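Local coordinates for protein peroxiredoxin PRX1, mitochondrial (Saccharomyces cerevisiae, PDB 5YKJ) that probably reduces hydroperoxides in mitochondria as a 1-Cys peroxiredoxin, its thiol being resolved through the glutathione and thioredoxin systems, at residues V183-P186 and P187-N191; S154-L157 and R158-A162. One frame throughout, in Å; residues are numbered along the deposited sequence.

One peroxiredoxin offers two local arrangements of near neighbours. Contact 2 (154-157 with 158-162) is one run of helix 153-169, packed beside the thioredoxin-fold sheet; contact 1 (183-186 with 187-191) is a turn further along the same chain, carrying strand 183-184 of the C-terminal domain toward helix 191-198. Their centres are about 22 Å apart and their nearest atoms about 8 Å, without touching. The centre of contact 2 lies about 10 Å and that of contact 1 about 27 Å from the centre of the chain. A sodium ion sits about 8 Å from the I185 side chain. Neither contact contains C44, here S-hydroxycysteine, consistent with the peroxidatic cysteine of the family.

Contact 1. Residues V183-P186 and P187-N191; sequences VIIP and PSVSN
The carbonyl oxygen of P186 accepts a hydrogen bond from V189 N, with P186 O and V189 N 2.9 Å apart and an angle of 157° at the hydrogen. The donor stands above the carbonyl plane, 46° out of it, and so does not follow a lone pair. The same oxygen also lies against the V189 side chain, with V189 CB 3.3 Å from P186 O. This bond closes a type I beta turn from P186 to V189, and P187, with its phi restricted by the ring, suits the second position of such a turn.

Across the turn, I185, just before its first residue, meets V189, and the two side chains cross at about a right angle. The methyl branch of I185 is the part that touches: CG2, placed opposite the backbone N by a chi1 of -59°, comes 3.8 Å from V189 CB and 3.9 Å from V189 CG1. The other methyl of V189, CG2, reaches more loosely to the ring of P186, 4.3 Å from its CD. S188, by contrast, only brushes P186, its OG 4.0 Å from P186 CB.

I185 also touches F201, as well as A194 and F198 of helix 191-198, and V189 shares A194 with it. R209 of strand 208-211 donates through NH1 to V189 O and to N191 OD1. S190 occupies the N-cap position of helix 191-198, where its side chain caps a backbone N.

Contact 2. Residues S154-L157 and R158-A162; sequences SEVL and RVIDA
Regular i to i+4 bonding carries the chain from S154 to A162 as one helix, exemplified by V159 N donating to E155 O at 3.1 Å, with R158, I160 and D161 likewise bonded to S154, V156 and L157. On this backbone E155 and R158, three residues apart, lie side by side and point the same way. Their salt bridge is a side-on, two-nitrogen grip: R158 NE meets E155 OE1 at 2.8 Å, while R158 NH2 meets E155 OE2 at 2.9 Å. Both oxygens are used on their syn side and lie almost in the guanidinium plane, although the two flat groups are turned 27° against each other. Bends at chi2 of E155 (62°) and chi3 of R158 (67°) bring the carboxylate to the guanidinium edge, and the paired bonds limit rotation of either group. The remaining nitrogen, NH1, donates to W177 O. An alanine in place of R158 would remove both charged bonds and would probably leave the E155 carboxylate without its mate and free to turn.

V159 rests alongside the same acid, its CG1 3.6 Å from E155 OE2. Round the helix, V156 and I160 run side by side, V156 CG1 3.9 Å from I160 CD1. D161 folds back near L157 O, and its OD1 forms a salt bridge with R61 NE.

Helix 153-169 touches two elements: V156, L157 and I160 lean on F58 of helix 55-59, while V156 and V159 touch F143 and L141 of strand 139-144, an outermost strand of the central sheet.

Contact 1. Residues V183-P186 and P187-N191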
loop_
_atom_site.group_PDB
_atom_site.type_symbol
_atom_site.label_atom_id
_atom_site.label_comp_id
_atom_site.label_asym_id
_atom_site.label_seq_id
_atom_site.Cartn_x
_atom_site.Cartn_y
_atom_site.Cartn_z
ATOM N N VAL A 183 -3.739 20.022 11.606
ATOM C CA VAL A 183 -4.686 18.942 11.504
ATOM C C VAL A 183 -6.069 19.365 12.004
ATOM O O VAL A 183 -6.247 20.405 12.543
ATOM C CB VAL A 183 -4.205 17.691 12.245
ATOM C CG1 VAL A 183 -2.955 17.107 11.614
ATOM C CG2 VAL A 183 -3.940 17.966 13.709
ATOM N N ILE A 184 -7.023 18.486 11.790
ATOM C CA ILE A 184 -8.396 18.729 12.134
ATOM C C ILE A 184 -8.925 17.831 13.249
ATOM O O ILE A 184 -8.632 16.702 13.285
ATOM C CB ILE A 184 -9.282 18.594 10.889
ATOM C CG1 ILE A 184 -8.950 19.632 9.853
ATOM C CG2 ILE A 184 -10.748 18.711 11.235
ATOM C CD1 ILE A 184 -9.299 19.218 8.445
ATOM N N ILE A 185 -9.698 18.401 14.154
ATOM C CA ILE A 185 -10.241 17.658 15.241
ATOM C C ILE A 185 -11.486 16.970 14.739
ATOM O O ILE A 185 -12.275 17.563 14.178
ATOM C CB ILE A 185 -10.511 18.594 16.454
ATOM C CG1 ILE A 185 -9.223 19.256 16.875
ATOM C CG2 ILE A 185 -11.079 17.815 17.624
ATOM C CD1 ILE A 185 -9.400 20.362 17.902
ATOM N N PRO A 186 -11.591 15.665 14.974
ATOM C CA PRO A 186 -12.751 14.941 14.512
ATOM C C PRO A 186 -14.021 15.476 15.192
ATOM O O PRO A 186 -14.067 15.845 16.290
ATOM C CB PRO A 186 -12.478 13.487 14.941
ATOM C CG PRO A 186 -11.049 13.396 15.156
ATOM C CD PRO A 186 -10.657 14.765 15.659
ATOM N N PRO A 187 -15.086 15.482 14.397
ATOM C CA PRO A 187 -16.369 15.981 14.869
ATOM C C PRO A 187 -16.940 15.207 16.033
ATOM O O PRO A 187 -17.721 15.737 16.756
ATOM C CB PRO A 187 -17.280 15.945 13.670
ATOM C CG PRO A 187 -16.542 15.362 12.585
ATOM C CD PRO A 187 -15.122 15.131 12.977
ATOM N N SER A 188 -16.517 13.983 16.211
ATOM C CA SER A 188 -16.998 13.179 17.313
ATOM C C SER A 188 -16.489 13.785 18.614
ATOM O O SER A 188 -16.981 13.462 19.652
ATOM C CB SER A 188 -16.570 11.739 17.186
ATOM O OG SER A 188 -15.195 11.658 17.166
ATOM N N VAL A 189 -15.510 14.676 18.521
ATOM C CA VAL A 189 -14.923 15.314 19.680
ATOM C C VAL A 189 -15.560 16.684 19.938
ATOM O O VAL A 189 -15.441 17.555 19.177
ATOM C CB VAL A 189 -13.391 15.505 19.508
ATOM C CG1 VAL A 189 -12.775 16.212 20.689
ATOM C CG2 VAL A 189 -12.720 14.170 19.333
ATOM N N SER A 190 -16.190 16.831 21.103
ATOM C CA SER A 190 -16.817 18.083 21.488
ATOM C C SER A 190 -15.800 19.168 21.733
ATOM O O SER A 190 -14.673 18.904 21.926
ATOM C CB SER A 190 -17.662 17.883 22.750
ATOM O OG SER A 190 -16.854 17.809 23.890
ATOM N N ASN A 191 -16.247 20.413 21.710
ATOM C CA ASN A 191 -15.345 21.506 21.933
ATOM C C ASN A 191 -14.646 21.398 23.309
ATOM O O ASN A 191 -13.523 21.675 23.401
ATOM C CB ASN A 191 -16.054 22.855 21.775
ATOM C CG ASN A 191 -16.068 23.381 20.318
ATOM O OD1 ASN A 191 -15.930 22.647 19.361
ATOM N ND2 ASN A 191 -16.320 24.651 20.194
#

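Contact 2. Residues S154-L157 and R158-A162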
loop_
_atom_site.group_PDB
_atom_site.type_symbol
_atom_site.label_atom_id
_atom_site.label_comp_id
_atom_site.label_asym_id
_atom_site.label_seq_id
_atom_site.Cartn_x
_atom_site.Cartn_y
_atom_site.Cartn_z
ATOM N N SER A 154 5.633 9.372 -3.517
ATOM C CA SER A 154 5.488 10.405 -2.545
ATOM C C SER A 154 4.096 10.433 -1.967
ATOM O O SER A 154 3.936 10.691 -0.850
ATOM C CB SER A 154 5.865 11.763 -3.101
ATOM O OG SER A 154 7.228 11.784 -3.337
ATOM N N GLU A 155 3.119 10.206 -2.806
ATOM C CA GLU A 155 1.763 10.158 -2.334
ATOM C C GLU A 155 1.519 8.941 -1.439
ATOM O O GLU A 155 0.802 9.042 -0.512
ATOM C CB GLU A 155 0.790 10.218 -3.510
ATOM C CG GLU A 155 -0.697 10.213 -3.126
ATOM C CD GLU A 155 -1.140 11.408 -2.270
ATOM O OE1 GLU A 155 -0.381 12.297 -2.114
ATOM O OE2 GLU A 155 -2.272 11.389 -1.850
ATOM N N VAL A 156 2.108 7.804 -1.769
ATOM C CA VAL A 156 1.940 6.644 -0.925
ATOM C C VAL A 156 2.515 6.946 0.472
ATOM O O VAL A 156 1.953 6.628 1.420
ATOM C CB VAL A 156 2.635 5.395 -1.537
ATOM C CG1 VAL A 156 2.688 4.227 -0.537
ATOM C CG2 VAL A 156 1.970 5.000 -2.838
ATOM N N LEU A 157 3.668 7.568 0.514
ATOM C CA LEU A 157 4.241 7.928 1.782
ATOM C C LEU A 157 3.386 8.987 2.528
ATOM O O LEU A 157 3.293 8.959 3.702
ATOM C CB LEU A 157 5.696 8.386 1.637
ATOM C CG LEU A 157 6.762 7.345 1.299
ATOM C CD1 LEU A 157 8.018 8.005 0.733
ATOM C CD2 LEU A 157 7.071 6.471 2.485
ATOM N N ARG A 158 2.827 9.909 1.776
ATOM C CA ARG A 158 2.027 10.960 2.380
ATOM C C ARG A 158 0.791 10.392 3.095
ATOM O O ARG A 158 0.505 10.732 4.200
ATOM C CB ARG A 158 1.631 12.023 1.339
ATOM C CG ARG A 158 1.050 13.310 1.922
ATOM C CD ARG A 158 0.364 14.207 0.900
ATOM N NE ARG A 158 -0.834 13.627 0.358
ATOM C CZ ARG A 158 -2.010 13.735 0.930
ATOM N NH1 ARG A 158 -2.170 14.458 2.028
ATOM N NH2 ARG A 158 -3.034 13.139 0.391
ATOM N N VAL A 159 0.101 9.505 2.424
ATOM C CA VAL A 159 -1.047 8.890 3.030
ATOM C C VAL A 159 -0.699 7.991 4.200
ATOM O O VAL A 159 -1.446 7.881 5.051
ATOM C CB VAL A 159 -2.032 8.232 2.049
ATOM C CG1 VAL A 159 -2.418 9.237 1.019
ATOM C CG2 VAL A 159 -1.456 6.979 1.432
ATOM N N ILE A 160 0.443 7.329 4.136
ATOM C CA ILE A 160 0.851 6.496 5.234
ATOM C C ILE A 160 1.063 7.412 6.462
ATOM O O ILE A 160 0.658 7.103 7.534
ATOM C CB ILE A 160 2.147 5.701 4.939
ATOM C CG1 ILE A 160 1.855 4.529 4.018
ATOM C CG2 ILE A 160 2.720 5.114 6.228
ATOM C CD1 ILE A 160 3.090 4.018 3.315
ATOM N N ASP A 161 1.703 8.538 6.208
ATOM C CA ASP A 161 1.950 9.458 7.302
ATOM C C ASP A 161 0.640 9.987 7.916
ATOM O O ASP A 161 0.503 10.083 9.074
ATOM C CB ASP A 161 2.842 10.604 6.850
ATOM C CG ASP A 161 4.306 10.187 6.695
ATOM O OD1 ASP A 161 4.678 9.216 7.228
ATOM O OD2 ASP A 161 5.003 10.864 6.038
ATOM N N ALA A 162 -0.295 10.319 7.065
ATOM C CA ALA A 162 -1.572 10.766 7.511
ATOM C C ALA A 162 -2.312 9.683 8.276
ATOM O O ALA A 162 -2.881 9.940 9.250
ATOM C CB ALA A 162 -2.401 11.233 6.321
#